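Local coordinates for protein importin subunit beta-1 (Saccharomyces cerevisiae, PDB 5OWU) that carries proteins into the nucleus as the importin beta subunit, working with importin alpha, which recognises the classical nuclear localization signal of the cargo, at residues P593-L598 with S623-S628; G632-L637 with N668-D673. All coordinates share one frame; numbering follows the deposited sequence.

Interactions 1 and 2 follow one another along the chain, the first within HEAT repeat 14 and the second where the start of HEAT repeat 15 meets the turn just past its end, with centres about 11 Å apart. They also touch directly, joining the two repeats. D596 of interaction 1 gathers two polar groups of interaction 2: its OD1 lies 2.6 Å from Y636 OH, a probable hydrogen bond, and 3.2 Å from K635 NZ, a salt bridge. Against 623-628 the packing is apolar, with F633 CD1 3.5 Å from A626 CA. Residues 632-637 thus lie against both segments of interaction 1, while S669 of 668-673 adds a weak hydrogen bond to A626 O.

Interaction 1: residues P593-L598 with S623-S628; sequences PVADML and SALAAS
L625 reaches from the helix 615-629 into the groove between A595 and L598 on the first turns of helix 595-607, and it supplies all of the contact from its own segment. Its CB stands back from the partner helix, 5.7 Å from L598 CD1, and only spans the gap. CG sits anti to the backbone N (chi1 -172°), which places the two methyls at helix 595-607. There they divide the work. CD1 comes between the two partners, 4.4 Å from A595 CB and equally far from L598 CD1. CD2 lies further along helix 595-607, on the L598 side, 4.3 Å from L598 CB and 4.1 Å from the carbonyl oxygen A595 O. A595 and L598 stand three residues apart on one helical face, so L625 meets a neighbouring pair rather than a single side chain. L598 presents its CB and CD1 here, while its CD2 leads away from L625.

The nearest CA atoms, those of A595 and L625, are 7.4 Å apart, close enough for one leucine to bridge the helices against an alanine. The three touching residues are buried. Around them, V591 in the loop before helix 595-607 packs on L625, and I584 of helix 563-586 lies against both L598 and A624. This is the packing of the two helices of HEAT repeat 14 upon each other, near the start of the first and toward the end of the second. No hydrogen bond crosses between the segments, and the carbonyl oxygen is merely brushed by a methyl. The contact is therefore held by dispersion and by exclusion of water, with nothing polar to fix a direction.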
ATOM      1  N   PRO A 593      -4.615  30.130  28.730  1.00 47.96           N
ATOM      2  CA  PRO A 593      -5.396  30.106  29.980  1.00 52.31           C
ATOM      3  C   PRO A 593      -5.749  28.710  30.460  1.00 53.72           C
ATOM      4  O   PRO A 593      -5.908  28.508  31.669  1.00 59.31           O
ATOM      5  CB  PRO A 593      -6.658  30.907  29.621  1.00 54.35           C
ATOM      6  CG  PRO A 593      -6.294  31.695  28.407  1.00 65.38           C
ATOM      7  CD  PRO A 593      -5.316  30.854  27.659  1.00 56.39           C
ATOM      8  N   VAL A 594      -5.880  27.740  29.552  1.00 58.88           N
ATOM      9  CA  VAL A 594      -6.311  26.393  29.910  1.00 54.41           C
ATOM     10  C   VAL A 594      -5.145  25.412  29.994  1.00 46.02           C
ATOM     11  O   VAL A 594      -5.352  24.238  30.354  1.00 43.34           O
ATOM     12  CB  VAL A 594      -7.380  25.889  28.916  1.00 58.02           C
ATOM     13  CG1 VAL A 594      -8.618  26.778  28.971  1.00 52.01           C
ATOM     14  CG2 VAL A 594      -6.837  25.848  27.494  1.00 44.94           C
ATOM     15  N   ALA A 595      -3.920  25.873  29.725  1.00 42.83           N
ATOM     16  CA  ALA A 595      -2.771  24.974  29.645  1.00 41.83           C
ATOM     17  C   ALA A 595      -2.675  24.082  30.875  1.00 39.37           C
ATOM     18  O   ALA A 595      -2.660  22.848  30.770  1.00 40.15           O
ATOM     19  CB  ALA A 595      -1.491  25.790  29.468  1.00 42.97           C
ATOM     20  N   ASP A 596      -2.624  24.694  32.060  1.00 37.34           N
ATOM     21  CA  ASP A 596      -2.546  23.924  33.294  1.00 37.34           C
ATOM     22  C   ASP A 596      -3.585  22.816  33.303  1.00 47.44           C
ATOM     23  O   ASP A 596      -3.255  21.624  33.403  1.00 46.83           O
ATOM     24  CB  ASP A 596      -2.731  24.849  34.500  1.00 50.92           C
ATOM     25  CG  ASP A 596      -1.456  25.594  34.874  1.00 58.11           C
ATOM     26  OD1 ASP A 596      -0.395  25.295  34.287  1.00 58.36           O
ATOM     27  OD2 ASP A 596      -1.513  26.467  35.767  1.00 54.84           O
ATOM     28  N   MET A 597      -4.855  23.194  33.149  1.00 45.84           N
ATOM     29  CA  MET A 597      -5.918  22.203  33.219  1.00 43.90           C
ATOM     30  C   MET A 597      -5.638  21.068  32.248  1.00 46.51           C
ATOM     31  O   MET A 597      -5.674  19.886  32.619  1.00 38.87           O
ATOM     32  CB  MET A 597      -7.264  22.867  32.931  1.00 52.17           C
ATOM     33  CG  MET A 597      -8.454  21.933  33.070  1.00 66.74           C
ATOM     34  SD  MET A 597      -9.574  22.031  31.664  1.00 75.13           S
ATOM     35  CE  MET A 597      -8.504  21.540  30.327  1.00 59.82           C
ATOM     36  N   LEU A 598      -5.281  21.414  31.010  1.00 44.35           N
ATOM     37  CA  LEU A 598      -5.072  20.380  30.006  1.00 42.79           C
ATOM     38  C   LEU A 598      -4.000  19.405  30.461  1.00 40.50           C
ATOM     39  O   LEU A 598      -4.209  18.184  30.445  1.00 37.94           O
ATOM     40  CB  LEU A 598      -4.711  21.011  28.659  1.00 38.99           C
ATOM     41  CG  LEU A 598      -5.886  21.641  27.903  1.00 42.58           C
ATOM     42  CD1 LEU A 598      -5.396  22.388  26.669  1.00 44.53           C
ATOM     43  CD2 LEU A 598      -6.909  20.586  27.513  1.00 50.06           C
ATOM     44  N   SER A 623       2.403  17.310  22.629  1.00 30.95           N
ATOM     45  CA  SER A 623       3.278  17.948  21.654  1.00 30.51           C
ATOM     46  C   SER A 623       2.636  19.203  21.082  1.00 33.13           C
ATOM     47  O   SER A 623       3.298  20.238  20.958  1.00 28.99           O
ATOM     48  CB  SER A 623       3.623  16.966  20.540  1.00 32.42           C
ATOM     49  OG  SER A 623       4.302  15.841  21.062  1.00 40.19           O
ATOM     50  N   ALA A 624       1.346  19.135  20.728  1.00 30.67           N
ATOM     51  CA  ALA A 624       0.672  20.329  20.223  1.00 34.24           C
ATOM     52  C   ALA A 624       0.680  21.444  21.261  1.00 24.98           C
ATOM     53  O   ALA A 624       0.942  22.610  20.936  1.00 32.01           O
ATOM     54  CB  ALA A 624      -0.762  19.994  19.813  1.00 33.37           C
ATOM     55  N   LEU A 625       0.382  21.110  22.518  1.00 29.33           N
ATOM     56  CA  LEU A 625       0.406  22.122  23.571  1.00 32.85           C
ATOM     57  C   LEU A 625       1.797  22.738  23.725  1.00 34.65           C
ATOM     58  O   LEU A 625       1.929  23.958  23.855  1.00 34.17           O
ATOM     59  CB  LEU A 625      -0.068  21.517  24.893  1.00 34.81           C
ATOM     60  CG  LEU A 625      -0.271  22.504  26.045  1.00 45.12           C
ATOM     61  CD1 LEU A 625      -1.277  23.554  25.672  1.00 49.50           C
ATOM     62  CD2 LEU A 625      -0.716  21.794  27.310  1.00 48.00           C
ATOM     63  N   ALA A 626       2.845  21.915  23.710  1.00 33.69           N
ATOM     64  CA  ALA A 626       4.209  22.445  23.770  1.00 31.27           C
ATOM     65  C   ALA A 626       4.484  23.395  22.610  1.00 40.44           C
ATOM     66  O   ALA A 626       4.988  24.508  22.806  1.00 49.03           O
ATOM     67  CB  ALA A 626       5.218  21.296  23.766  1.00 33.94           C
ATOM     68  N   ALA A 627       4.152  22.969  21.389  1.00 36.91           N
ATOM     69  CA  ALA A 627       4.347  23.827  20.227  1.00 37.66           C
ATOM     70  C   ALA A 627       3.631  25.160  20.401  1.00 39.78           C
ATOM     71  O   ALA A 627       4.168  26.212  20.034  1.00 42.18           O
ATOM     72  CB  ALA A 627       3.859  23.120  18.960  1.00 38.95           C
ATOM     73  N   SER A 628       2.431  25.142  20.979  1.00 34.08           N
ATOM     74  CA  SER A 628       1.655  26.374  21.101  1.00 39.92           C
ATOM     75  C   SER A 628       2.155  27.268  22.234  1.00 43.31           C
ATOM     76  O   SER A 628       2.142  28.496  22.104  1.00 44.72           O
ATOM     77  CB  SER A 628       0.180  26.032  21.302  1.00 50.31           C
ATOM     78  OG  SER A 628      -0.350  25.472  20.109  1.00 64.36           O
TER

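Interaction 2: residues G632-L637 with N668-D673; sequences GFEKYL and NSLEED
E634 and D673, both partly exposed, bring their carboxylates together, while beneath them the stem of E634 lies against L670. The acid pair is the tight part: E634 OE2 stands 2.5 Å from D673 OD2, and one of the two groups probably holds a proton. The carboxylate planes are turned 41° apart and the side chains cross at about a right angle. One oxygen of each acid makes the close approach; E634 OE1 stays 3.4 Å from D673 OD2. R676 gives both acids a long, weak ion pair, which may offset their charge slightly.

The apolar part is looser. L670 CD2 lies 4.1 Å from E634 CG and 3.9 Å from its OE2; the E634 chain, extended beyond CG, carries the carboxylate past this methyl to D673. L637 only approaches, its CD1 4.8 Å from L670 CD1. With an alanine in place of E634, D673 would probably lose its acid partner and L670 CD2 would be left less covered.

E671, with phi 49°, turns the chain out of helix 655-669, a turn consistent with D673 coming round to E634. The contact thus joins the turn before helix 637-649 to the one after helix 655-669, bringing the first residue of HEAT repeat 15 against residues just past its last helix; helix 675-689 borders it through Y677, on which both L637 and L670 pack.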
ATOM      1  N   GLY A 632       6.490  28.810  27.494  1.00 52.77           N
ATOM      2  CA  GLY A 632       5.492  28.572  28.520  1.00 40.55           C
ATOM      3  C   GLY A 632       5.303  27.114  28.872  1.00 45.05           C
ATOM      4  O   GLY A 632       4.652  26.821  29.882  1.00 43.38           O
ATOM      5  N   PHE A 633       5.851  26.195  28.074  1.00 41.81           N
ATOM      6  CA  PHE A 633       5.742  24.774  28.380  1.00 38.31           C
ATOM      7  C   PHE A 633       6.792  24.309  29.379  1.00 41.01           C
ATOM      8  O   PHE A 633       6.659  23.214  29.938  1.00 40.12           O
ATOM      9  CB  PHE A 633       5.863  23.950  27.097  1.00 40.28           C
ATOM     10  CG  PHE A 633       5.496  22.506  27.275  1.00 36.47           C
ATOM     11  CD1 PHE A 633       4.174  22.102  27.217  1.00 41.91           C
ATOM     12  CD2 PHE A 633       6.468  21.555  27.508  1.00 33.86           C
ATOM     13  CE1 PHE A 633       3.838  20.779  27.384  1.00 34.88           C
ATOM     14  CE2 PHE A 633       6.137  20.231  27.679  1.00 39.50           C
ATOM     15  CZ  PHE A 633       4.821  19.840  27.618  1.00 41.26           C
ATOM     16  N   GLU A 634       7.826  25.111  29.627  1.00 44.17           N
ATOM     17  CA  GLU A 634       8.941  24.634  30.437  1.00 49.55           C
ATOM     18  C   GLU A 634       8.488  24.172  31.816  1.00 44.37           C
ATOM     19  O   GLU A 634       9.048  23.212  32.354  1.00 49.72           O
ATOM     20  CB  GLU A 634      10.006  25.724  30.540  1.00 46.32           C
ATOM     21  CG  GLU A 634      10.823  25.847  29.272  1.00 55.10           C
ATOM     22  CD  GLU A 634      11.626  27.125  29.202  1.00 59.23           C
ATOM     23  OE1 GLU A 634      11.936  27.699  30.265  1.00 64.58           O
ATOM     24  OE2 GLU A 634      11.944  27.556  28.074  1.00 48.06           O
ATOM     25  N   LYS A 635       7.462  24.810  32.388  1.00 43.20           N
ATOM     26  CA  LYS A 635       7.016  24.455  33.734  1.00 39.62           C
ATOM     27  C   LYS A 635       6.577  23.000  33.849  1.00 49.95           C
ATOM     28  O   LYS A 635       6.607  22.442  34.951  1.00 49.69           O
ATOM     29  CB  LYS A 635       5.873  25.373  34.166  1.00 48.99           C
ATOM     30  CG  LYS A 635       4.629  25.307  33.273  1.00 65.83           C
ATOM     31  CD  LYS A 635       3.585  26.360  33.659  1.00 59.66           C
ATOM     32  CE  LYS A 635       2.988  26.112  35.042  1.00 57.06           C
ATOM     33  NZ  LYS A 635       1.981  27.152  35.408  1.00 71.31           N
ATOM     34  N   TYR A 636       6.169  22.373  32.749  1.00 46.59           N
ATOM     35  CA  TYR A 636       5.734  20.984  32.780  1.00 45.85           C
ATOM     36  C   TYR A 636       6.859  20.004  32.493  1.00 38.52           C
ATOM     37  O   TYR A 636       6.647  18.791  32.602  1.00 44.81           O
ATOM     38  CB  TYR A 636       4.614  20.758  31.758  1.00 43.92           C
ATOM     39  CG  TYR A 636       3.522  21.804  31.803  1.00 44.92           C
ATOM     40  CD1 TYR A 636       2.587  21.819  32.831  1.00 43.75           C
ATOM     41  CD2 TYR A 636       3.424  22.776  30.816  1.00 45.56           C
ATOM     42  CE1 TYR A 636       1.579  22.775  32.874  1.00 41.27           C
ATOM     43  CE2 TYR A 636       2.420  23.736  30.850  1.00 49.03           C
ATOM     44  CZ  TYR A 636       1.501  23.729  31.883  1.00 50.94           C
ATOM     45  OH  TYR A 636       0.503  24.678  31.930  1.00 45.10           O
ATOM     46  N   LEU A 637       8.044  20.494  32.132  1.00 43.66           N
ATOM     47  CA  LEU A 637       9.089  19.609  31.634  1.00 49.76           C
ATOM     48  C   LEU A 637       9.561  18.640  32.706  1.00 49.48           C
ATOM     49  O   LEU A 637       9.819  17.468  32.416  1.00 51.58           O
ATOM     50  CB  LEU A 637      10.260  20.431  31.098  1.00 45.81           C
ATOM     51  CG  LEU A 637      10.103  21.009  29.689  1.00 40.75           C
ATOM     52  CD1 LEU A 637      11.306  21.875  29.346  1.00 46.02           C
ATOM     53  CD2 LEU A 637       9.944  19.902  28.662  1.00 36.40           C
ATOM     54  N   ASN A 668      11.601  23.461  17.819  1.00 41.33           N
ATOM     55  CA  ASN A 668      11.125  24.655  17.129  1.00 46.71           C
ATOM     56  C   ASN A 668      10.490  25.663  18.084  1.00 56.13           C
ATOM     57  O   ASN A 668      10.698  26.872  17.933  1.00 69.83           O
ATOM     58  CB  ASN A 668      10.119  24.264  16.042  1.00 49.15           C
ATOM     59  CG  ASN A 668      10.708  23.304  15.011  1.00 59.17           C
ATOM     60  OD1 ASN A 668      11.757  23.573  14.421  1.00 54.77           O
ATOM     61  ND2 ASN A 668      10.035  22.177  14.797  1.00 56.55           N
ATOM     62  N   SER A 669       9.732  25.192  19.076  1.00 37.93           N
ATOM     63  CA  SER A 669       8.962  26.084  19.938  1.00 45.96           C
ATOM     64  C   SER A 669       9.778  26.688  21.081  1.00 46.12           C
ATOM     65  O   SER A 669       9.384  27.731  21.615  1.00 39.99           O
ATOM     66  CB  SER A 669       7.763  25.332  20.526  1.00 36.79           C
ATOM     67  OG  SER A 669       8.189  24.352  21.460  1.00 37.76           O
ATOM     68  N   LEU A 670      10.883  26.065  21.488  1.00 45.44           N
ATOM     69  CA  LEU A 670      11.663  26.589  22.604  1.00 43.46           C
ATOM     70  C   LEU A 670      12.718  27.600  22.177  1.00 47.29           C
ATOM     71  O   LEU A 670      13.274  28.294  23.039  1.00 54.65           O
ATOM     72  CB  LEU A 670      12.339  25.445  23.370  1.00 47.96           C
ATOM     73  CG  LEU A 670      11.423  24.521  24.175  1.00 43.09           C
ATOM     74  CD1 LEU A 670      12.245  23.500  24.906  1.00 40.33           C
ATOM     75  CD2 LEU A 670      10.562  25.284  25.169  1.00 50.48           C
ATOM     76  N   GLU A 671      12.997  27.712  20.880  1.00 37.44           N
ATOM     77  CA  GLU A 671      13.986  28.664  20.355  1.00 58.22           C
ATOM     78  C   GLU A 671      15.272  28.507  21.171  1.00 57.78           C
ATOM     79  O   GLU A 671      15.737  27.374  21.357  1.00 51.60           O
ATOM     80  CB  GLU A 671      13.378  30.064  20.350  1.00 66.28           C
ATOM     81  CG  GLU A 671      12.056  30.164  19.610  1.00 76.71           C
ATOM     82  CD  GLU A 671      11.659  31.597  19.304  1.00 86.00           C
ATOM     83  OE1 GLU A 671      12.516  32.368  18.819  1.00 92.41           O
ATOM     84  OE2 GLU A 671      10.488  31.953  19.551  1.00 87.61           O
ATOM     85  N   GLU A 672      15.854  29.593  21.687  1.00 69.30           N
ATOM     86  CA  GLU A 672      17.152  29.524  22.359  1.00 73.17           C
ATOM     87  C   GLU A 672      17.153  28.481  23.470  1.00 61.89           C
ATOM     88  O   GLU A 672      18.127  27.728  23.639  1.00 60.42           O
ATOM     89  CB  GLU A 672      17.521  30.898  22.933  1.00 72.49           C
ATOM     90  CG  GLU A 672      17.297  32.079  21.986  1.00 81.80           C
ATOM     91  CD  GLU A 672      15.905  32.701  22.103  1.00 86.78           C
ATOM     92  OE1 GLU A 672      15.123  32.274  22.983  1.00 81.71           O
ATOM     93  OE2 GLU A 672      15.592  33.613  21.307  1.00 89.26           O
ATOM     94  N   ASP A 673      16.054  28.406  24.221  1.00 46.35           N
ATOM     95  CA  ASP A 673      15.980  27.506  25.359  1.00 45.83           C
ATOM     96  C   ASP A 673      16.116  26.034  24.984  1.00 33.87           C
ATOM     97  O   ASP A 673      16.301  25.216  25.886  1.00 42.23           O
ATOM     98  CB  ASP A 673      14.667  27.727  26.113  1.00 55.97           C
ATOM     99  CG  ASP A 673      14.646  29.041  26.890  1.00 59.90           C
ATOM    100  OD1 ASP A 673      15.499  29.914  26.619  1.00 52.58           O
ATOM    101  OD2 ASP A 673      13.769  29.203  27.766  1.00 42.48           O
TER